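Local coordinates for porin B (Pseudomonas putida, PDB 4GEY), which forms an outer-membrane beta-barrel channel that probably lets glucose and related sugars diffuse across the outer membrane, at residues G41-G54 against T65-D79. The protein carries 2 engineered substitutions. Residues are numbered along the deposited sequence; the frame is centred on the assembly and turned at random.
With DMU (decyl-beta-D-maltopyranoside), chain N; C8E ((hydroxyethyloxy)tri(ethyloxy)octane), chain I; C8E ((hydroxyethyloxy)tri(ethyloxy)octane), chain H.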
loop_
_atom_site.group_PDB
_atom_site.type_symbol
_atom_site.label_atom_id
_atom_site.label_comp_id
_atom_site.label_asym_id
_atom_site.label_seq_id
_atom_site.Cartn_x
_atom_site.Cartn_y
_atom_site.Cartn_z
ATOM N N GLY A 41 20.126 -2.829 22.677
ATOM C CA GLY A 41 19.962 -2.339 21.319
ATOM C C GLY A 41 19.233 -3.268 20.363
ATOM O O GLY A 41 19.178 -2.995 19.162
ATOM N N TYR A 42 18.670 -4.355 20.887
ATOM C CA TYR A 42 17.974 -5.343 20.058
ATOM C C TYR A 42 16.451 -5.340 20.253
ATOM O O TYR A 42 15.950 -5.564 21.355
ATOM C CB TYR A 42 18.502 -6.753 20.333
ATOM C CG TYR A 42 19.979 -6.930 20.097
ATOM C CD1 TYR A 42 20.911 -6.484 21.031
ATOM C CD2 TYR A 42 20.446 -7.565 18.954
ATOM C CE1 TYR A 42 22.265 -6.646 20.822
ATOM C CE2 TYR A 42 21.800 -7.736 18.736
ATOM C CZ TYR A 42 22.701 -7.274 19.673
ATOM O OH TYR A 42 24.042 -7.434 19.462
ATOM N N ASP A 43 15.722 -5.116 19.168
ATOM C CA ASP A 43 14.269 -5.102 19.202
ATOM C C ASP A 43 13.758 -6.159 18.236
ATOM O O ASP A 43 13.666 -5.917 17.030
ATOM C CB ASP A 43 13.764 -3.712 18.814
ATOM C CG ASP A 43 12.266 -3.537 19.018
ATOM O OD1 ASP A 43 11.601 -4.474 19.516
ATOM O OD2 ASP A 43 11.756 -2.438 18.691
ATOM N N PHE A 44 13.447 -7.341 18.763
ATOM C CA PHE A 44 12.930 -8.425 17.933
ATOM C C PHE A 44 11.414 -8.412 17.936
ATOM O O PHE A 44 10.789 -8.305 18.991
ATOM C CB PHE A 44 13.433 -9.788 18.418
ATOM C CG PHE A 44 14.927 -9.949 18.347
ATOM C CD1 PHE A 44 15.548 -10.260 17.147
ATOM C CD2 PHE A 44 15.711 -9.804 19.487
ATOM C CE1 PHE A 44 16.931 -10.411 17.084
ATOM C CE2 PHE A 44 17.088 -9.958 19.432
ATOM C CZ PHE A 44 17.701 -10.258 18.228
ATOM N N THR A 45 10.822 -8.524 16.751
ATOM C CA THR A 45 9.375 -8.466 16.625
ATOM C C THR A 45 8.805 -9.548 15.721
ATOM O O THR A 45 9.431 -9.951 14.747
ATOM C CB THR A 45 8.963 -7.124 16.056
ATOM O OG1 THR A 45 9.567 -6.970 14.768
ATOM C CG2 THR A 45 9.448 -6.016 16.970
ATOM N N LEU A 46 7.602 -10.002 16.047
ATOM C CA LEU A 46 6.890 -10.967 15.215
ATOM C C LEU A 46 5.439 -10.533 15.143
ATOM O O LEU A 46 4.665 -10.747 16.076
ATOM C CB LEU A 46 6.994 -12.378 15.798
ATOM C CG LEU A 46 6.933 -13.535 14.796
ATOM C CD1 LEU A 46 6.052 -14.676 15.306
ATOM C CD2 LEU A 46 6.504 -13.081 13.397
ATOM N N ASP A 47 5.080 -9.907 14.029
ATOM C CA ASP A 47 3.769 -9.300 13.881
ATOM C C ASP A 47 2.885 -10.088 12.943
ATOM O O ASP A 47 3.345 -10.582 11.913
ATOM C CB ASP A 47 3.930 -7.892 13.360
ATOM C CG ASP A 47 4.751 -7.049 14.281
ATOM O OD1 ASP A 47 4.457 -7.092 15.488
ATOM O OD2 ASP A 47 5.697 -6.375 13.818
ATOM N N TYR A 48 1.606 -10.185 13.295
ATOM C CA TYR A 48 0.643 -10.926 12.494
ATOM C C TYR A 48 -0.487 -10.063 11.967
ATOM O O TYR A 48 -0.989 -9.193 12.670
ATOM C CB TYR A 48 0.053 -12.041 13.342
ATOM C CG TYR A 48 -1.113 -12.752 12.709
ATOM C CD1 TYR A 48 -0.913 -13.777 11.798
ATOM C CD2 TYR A 48 -2.414 -12.412 13.040
ATOM C CE1 TYR A 48 -1.980 -14.437 11.234
ATOM C CE2 TYR A 48 -3.477 -13.055 12.479
ATOM C CZ TYR A 48 -3.255 -14.064 11.586
ATOM O OH TYR A 48 -4.326 -14.699 11.036
ATOM N N VAL A 49 -0.901 -10.316 10.733
ATOM C CA VAL A 49 -2.083 -9.657 10.180
ATOM C C VAL A 49 -2.926 -10.691 9.474
ATOM O O VAL A 49 -2.434 -11.376 8.587
ATOM C CB VAL A 49 -1.731 -8.540 9.144
ATOM C CG1 VAL A 49 -3.006 -7.927 8.568
ATOM C CG2 VAL A 49 -0.860 -7.479 9.768
ATOM N N GLY A 50 -4.189 -10.813 9.868
ATOM C CA GLY A 50 -5.091 -11.721 9.190
ATOM C C GLY A 50 -6.284 -10.955 8.655
ATOM O O GLY A 50 -6.872 -10.162 9.386
ATOM N N GLU A 51 -6.627 -11.176 7.385
ATOM C CA GLU A 51 -7.808 -10.561 6.786
ATOM C C GLU A 51 -8.808 -11.563 6.186
ATOM O O GLU A 51 -8.452 -12.368 5.320
ATOM C CB GLU A 51 -7.395 -9.541 5.732
ATOM C CG GLU A 51 -7.020 -8.193 6.311
ATOM C CD GLU A 51 -5.993 -7.450 5.477
ATOM O OE1 GLU A 51 -5.887 -7.722 4.256
ATOM O OE2 GLU A 51 -5.285 -6.602 6.060
ATOM N N VAL A 52 -10.057 -11.499 6.646
ATOM C CA VAL A 52 -11.139 -12.325 6.115
ATOM C C VAL A 52 -12.061 -11.486 5.251
ATOM O O VAL A 52 -12.355 -10.346 5.596
ATOM C CB VAL A 52 -12.011 -12.898 7.244
ATOM C CG1 VAL A 52 -13.117 -13.766 6.672
ATOM C CG2 VAL A 52 -11.167 -13.687 8.221
ATOM N N ALA A 53 -12.538 -12.048 4.143
ATOM C CA ALA A 53 -13.534 -11.358 3.317
ATOM C C ALA A 53 -14.552 -12.315 2.709
ATOM O O ALA A 53 -14.204 -13.395 2.213
ATOM C CB ALA A 53 -12.863 -10.548 2.239
ATOM N N GLY A 54 -15.815 -11.917 2.758
ATOM C CA GLY A 54 -16.877 -12.716 2.190
ATOM C C GLY A 54 -17.872 -11.831 1.476
ATOM O O GLY A 54 -18.245 -10.783 1.989
ATOM N N THR A 65 -19.259 -16.988 -0.703
ATOM C CA THR A 65 -18.176 -17.778 -0.137
ATOM C C THR A 65 -17.347 -16.877 0.773
ATOM O O THR A 65 -17.760 -15.766 1.102
ATOM C CB THR A 65 -17.284 -18.387 -1.242
ATOM O OG1 THR A 65 -16.282 -19.230 -0.663
ATOM C CG2 THR A 65 -16.604 -17.304 -2.016
ATOM N N ALA A 66 -16.181 -17.347 1.193
ATOM C CA ALA A 66 -15.325 -16.512 2.017
ATOM C C ALA A 66 -13.850 -16.810 1.775
ATOM O O ALA A 66 -13.459 -17.947 1.497
ATOM C CB ALA A 66 -15.679 -16.658 3.493
ATOM N N ARG A 67 -13.025 -15.777 1.861
ATOM C CA ARG A 67 -11.616 -15.983 1.619
ATOM C C ARG A 67 -10.806 -15.444 2.763
ATOM O O ARG A 67 -11.244 -14.545 3.475
ATOM C CB ARG A 67 -11.200 -15.389 0.277
ATOM C CG ARG A 67 -11.866 -16.084 -0.903
ATOM C CD ARG A 67 -11.308 -17.476 -1.077
ATOM N NE ARG A 67 -11.933 -18.201 -2.178
ATOM C CZ ARG A 67 -13.059 -18.894 -2.066
ATOM N NH1 ARG A 67 -13.687 -18.945 -0.899
ATOM N NH2 ARG A 67 -13.561 -19.527 -3.115
ATOM N N TYR A 68 -9.639 -16.035 2.966
ATOM C CA TYR A 68 -8.791 -15.636 4.066
ATOM C C TYR A 68 -7.359 -15.511 3.604
ATOM O O TYR A 68 -6.855 -16.342 2.856
ATOM C CB TYR A 68 -8.875 -16.638 5.207
ATOM C CG TYR A 68 -7.978 -16.296 6.371
ATOM C CD1 TYR A 68 -8.345 -15.328 7.294
ATOM C CD2 TYR A 68 -6.761 -16.941 6.547
ATOM C CE1 TYR A 68 -7.528 -15.015 8.358
ATOM C CE2 TYR A 68 -5.941 -16.644 7.607
ATOM C CZ TYR A 68 -6.334 -15.686 8.509
ATOM O OH TYR A 68 -5.519 -15.389 9.558
ATOM N N SER A 69 -6.705 -14.466 4.079
ATOM C CA SER A 69 -5.358 -14.166 3.663
ATOM C C SER A 69 -4.664 -13.642 4.898
ATOM O O SER A 69 -5.295 -12.990 5.726
ATOM C CB SER A 69 -5.419 -13.079 2.602
ATOM O OG SER A 69 -4.409 -13.259 1.647
ATOM N N ASP A 70 -3.377 -13.926 5.049
ATOM C CA ASP A 70 -2.648 -13.405 6.204
ATOM C C ASP A 70 -1.160 -13.126 5.960
ATOM O O ASP A 70 -0.635 -13.354 4.864
ATOM C CB ASP A 70 -2.856 -14.286 7.449
ATOM C CG ASP A 70 -2.204 -15.668 7.338
ATOM O OD1 ASP A 70 -1.495 -15.951 6.348
ATOM O OD2 ASP A 70 -2.403 -16.484 8.272
ATOM N N GLN A 71 -0.489 -12.642 6.996
ATOM C CA GLN A 71 0.917 -12.274 6.887
ATOM C C GLN A 71 1.580 -12.349 8.248
ATOM O O GLN A 71 1.022 -11.899 9.256
ATOM C CB GLN A 71 1.064 -10.868 6.286
ATOM C CG GLN A 71 2.490 -10.337 6.170
ATOM C CD GLN A 71 2.543 -8.848 5.739
ATOM O OE1 GLN A 71 2.624 -8.519 4.545
ATOM N NE2 GLN A 71 2.501 -7.953 6.716
ATOM N N PHE A 72 2.756 -12.962 8.275
ATOM C CA PHE A 72 3.620 -12.924 9.442
ATOM C C PHE A 72 4.818 -12.061 9.080
ATOM O O PHE A 72 5.300 -12.104 7.948
ATOM C CB PHE A 72 4.093 -14.326 9.811
ATOM C CG PHE A 72 3.087 -15.132 10.592
ATOM C CD1 PHE A 72 3.074 -15.092 11.986
ATOM C CD2 PHE A 72 2.170 -15.952 9.938
ATOM C CE1 PHE A 72 2.151 -15.849 12.717
ATOM C CE2 PHE A 72 1.252 -16.702 10.654
ATOM C CZ PHE A 72 1.244 -16.651 12.051
ATOM N N ALA A 73 5.297 -11.269 10.029
ATOM C CA ALA A 73 6.467 -10.434 9.777
ATOM C C ALA A 73 7.484 -10.561 10.914
ATOM O O ALA A 73 7.199 -10.224 12.060
ATOM C CB ALA A 73 6.049 -8.990 9.568
ATOM N N LEU A 74 8.668 -11.061 10.587
ATOM C CA LEU A 74 9.692 -11.350 11.581
ATOM C C LEU A 74 10.754 -10.272 11.441
ATOM O O LEU A 74 11.282 -10.066 10.353
ATOM C CB LEU A 74 10.261 -12.750 11.321
ATOM C CG LEU A 74 11.152 -13.539 12.286
ATOM C CD1 LEU A 74 12.614 -13.278 12.015
ATOM C CD2 LEU A 74 10.809 -13.205 13.718
ATOM N N GLY A 75 11.055 -9.563 12.525
ATOM C CA GLY A 75 11.908 -8.392 12.426
ATOM C C GLY A 75 13.046 -8.323 13.424
ATOM O O GLY A 75 12.963 -8.840 14.545
ATOM N N ALA A 76 14.128 -7.681 13.012
ATOM C CA ALA A 76 15.244 -7.437 13.914
ATOM C C ALA A 76 15.748 -6.008 13.737
ATOM O O ALA A 76 16.214 -5.628 12.663
ATOM C CB ALA A 76 16.357 -8.436 13.667
ATOM N N HIS A 77 15.632 -5.222 14.800
ATOM C CA HIS A 77 15.939 -3.798 14.765
ATOM C C HIS A 77 17.157 -3.526 15.629
ATOM O O HIS A 77 17.110 -3.679 16.848
ATOM C CB HIS A 77 14.755 -3.016 15.311
ATOM C CG HIS A 77 14.748 -1.572 14.926
ATOM N ND1 HIS A 77 15.524 -1.068 13.903
ATOM C CD2 HIS A 77 14.053 -0.520 15.421
ATOM C CE1 HIS A 77 15.307 0.228 13.785
ATOM N NE2 HIS A 77 14.418 0.586 14.694
ATOM N N LEU A 78 18.253 -3.116 15.003
ATOM C CA LEU A 78 19.494 -2.969 15.744
ATOM C C LEU A 78 19.928 -1.517 15.934
ATOM O O LEU A 78 20.049 -0.743 14.977
ATOM C CB LEU A 78 20.607 -3.786 15.093
ATOM C CG LEU A 78 20.688 -5.277 15.444
ATOM C CD1 LEU A 78 19.373 -6.015 15.193
ATOM C CD2 LEU A 78 21.842 -5.921 14.664
ATOM N N ASP A 79 20.146 -1.158 17.192
ATOM C CA ASP A 79 20.743 0.117 17.542
ATOM C C ASP A 79 22.260 -0.052 17.389
ATOM O O ASP A 79 22.937 -0.516 18.313
ATOM C CB ASP A 79 20.366 0.465 18.987
ATOM C CG ASP A 79 20.798 1.862 19.394
ATOM O OD1 ASP A 79 21.922 2.277 19.046
ATOM O OD2 ASP A 79 20.007 2.548 20.075
HETATM C C1 DMU N . -11.506 -21.749 3.981
HETATM C C2 DMU N . -11.589 -22.522 2.766
HETATM C C3 DMU N . -12.931 -22.697 2.161
HETATM C C4 DMU N . -13.844 -21.445 2.217
HETATM O O5 DMU N . -13.572 -20.626 3.493
HETATM C C6 DMU N . -12.210 -20.488 3.937
HETATM O O7 DMU N . -12.809 -23.102 0.774
HETATM O O16 DMU N . -12.254 -19.899 5.236
HETATM C C18 DMU N . -12.072 -18.505 5.411
HETATM C C19 DMU N . -12.384 -17.966 6.826
HETATM C C22 DMU N . -11.519 -18.506 8.007
HETATM C C25 DMU N . -11.662 -17.781 9.342
HETATM C C28 DMU N . -10.563 -16.851 9.818
HETATM C C31 DMU N . -10.855 -15.940 10.994
HETATM O O49 DMU N . -10.084 -21.467 4.312
HETATM O O55 DMU N . -10.942 -23.828 2.970
HETATM C C57 DMU N . -15.155 -21.778 2.228
HETATM O O61 DMU N . -16.083 -20.748 2.303
HETATM C C5 DMU N . -13.152 -24.483 -1.083
HETATM C C7 DMU N . -13.852 -23.535 -1.893
HETATM C C8 DMU N . -15.333 -23.597 -1.787
HETATM C C9 DMU N . -15.939 -23.976 -0.382
HETATM O O1 DMU N . -14.839 -24.355 0.649
HETATM C C10 DMU N . -13.408 -24.300 0.343
HETATM O O2 DMU N . -15.899 -22.389 -2.230
HETATM O O3 DMU N . -11.700 -24.435 -1.345
HETATM O O4 DMU N . -13.439 -23.771 -3.267
HETATM C C11 DMU N . -16.818 -24.962 -0.482
HETATM O O6 DMU N . -17.951 -24.731 -1.239
HETATM C C2 C8E I . 0.529 -20.133 7.528
HETATM C C3 C8E I . -0.958 -19.879 7.285
HETATM C C4 C8E I . -1.828 -21.068 7.702
HETATM C C5 C8E I . -3.029 -20.603 8.529
HETATM C C6 C8E I . -2.750 -20.693 10.027
HETATM C C7 C8E I . -3.089 -19.390 10.752
HETATM C C8 C8E I . -2.752 -19.469 12.242
HETATM O O9 C8E I . -2.343 -18.218 12.771
HETATM C C10 C8E I . -3.312 -17.562 13.577
HETATM C C11 C8E I . -2.656 -16.419 14.369
HETATM O O12 C8E I . -3.602 -15.610 15.058
HETATM C C13 C8E I . -3.026 -14.779 16.058
HETATM C C14 C8E I . -4.051 -14.344 17.110
HETATM C C1 C8E H . -7.156 -22.335 5.380
HETATM C C2 C8E H . -7.782 -21.732 6.627
HETATM C C3 C8E H . -6.732 -20.921 7.389
HETATM C C4 C8E H . -7.381 -19.990 8.412
HETATM C C5 C8E H . -6.944 -20.297 9.843
HETATM C C6 C8E H . -6.681 -19.005 10.621
HETATM C C7 C8E H . -7.869 -18.607 11.487
HETATM C C8 C8E H . -7.720 -17.202 12.064
HETATM O O9 C8E H . -7.274 -17.231 13.404
HETATM C C10 C8E H . -6.566 -16.059 13.746
#
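Tyr48 and Phe72 meet on the outer wall of a porin barrel, where bound detergent lies and strands 42-57 and 66-79 pair as an antiparallel hairpin, a worked example of how alternation gives one barrel wall two chemistries. Backbone bonding is regular: six hydrogen-bonded pairs, from Asp43 with His77 to Ala53 with Arg67, each exchange two N-H...O bonds, and Asp79 N adds one to Gly41 O (2.9 Å). Between them lie the non-hydrogen-bonded pairs, on the outward face.

Apolar contacts dominate that outer face, Asp70 being the charged exception. Tyr48 reaches across to strand 66-79 because its first torsion (chi1 171°) turns CG away from the backbone N, and sets CD1 over one face of the Phe72 ring, 3.6 Å from CZ, the two planes inclined at 58°. Val52 CG2 lies in the plane of the Tyr68 ring, at its edge, 3.4 Å from CD1. Detergent chains lie against this surface: C11 of the C8E of chain I sits over a face of Tyr48, and the decyl chain of DMU touches Val52 and Tyr68.

Polar contacts gather on the other face and at the strand end. Gln71 OE1 accepts bonds from Arg98 and Trp186 of the glucose pocket, and Glu51 OE1 from Val122 N. Arg67, bent at chi2 (-70°), turns NH1 back onto Thr65 OG1 and Ala66 O, both at 2.6 Å, while NE pairs with Asp106. A leucine here would probably cost Asp106 this salt bridge and Ala66 O and Thr65 OG1 this donor. The chemistry is consistent with a wall largely apolar toward lipid and bearing polar groups toward the sugar path.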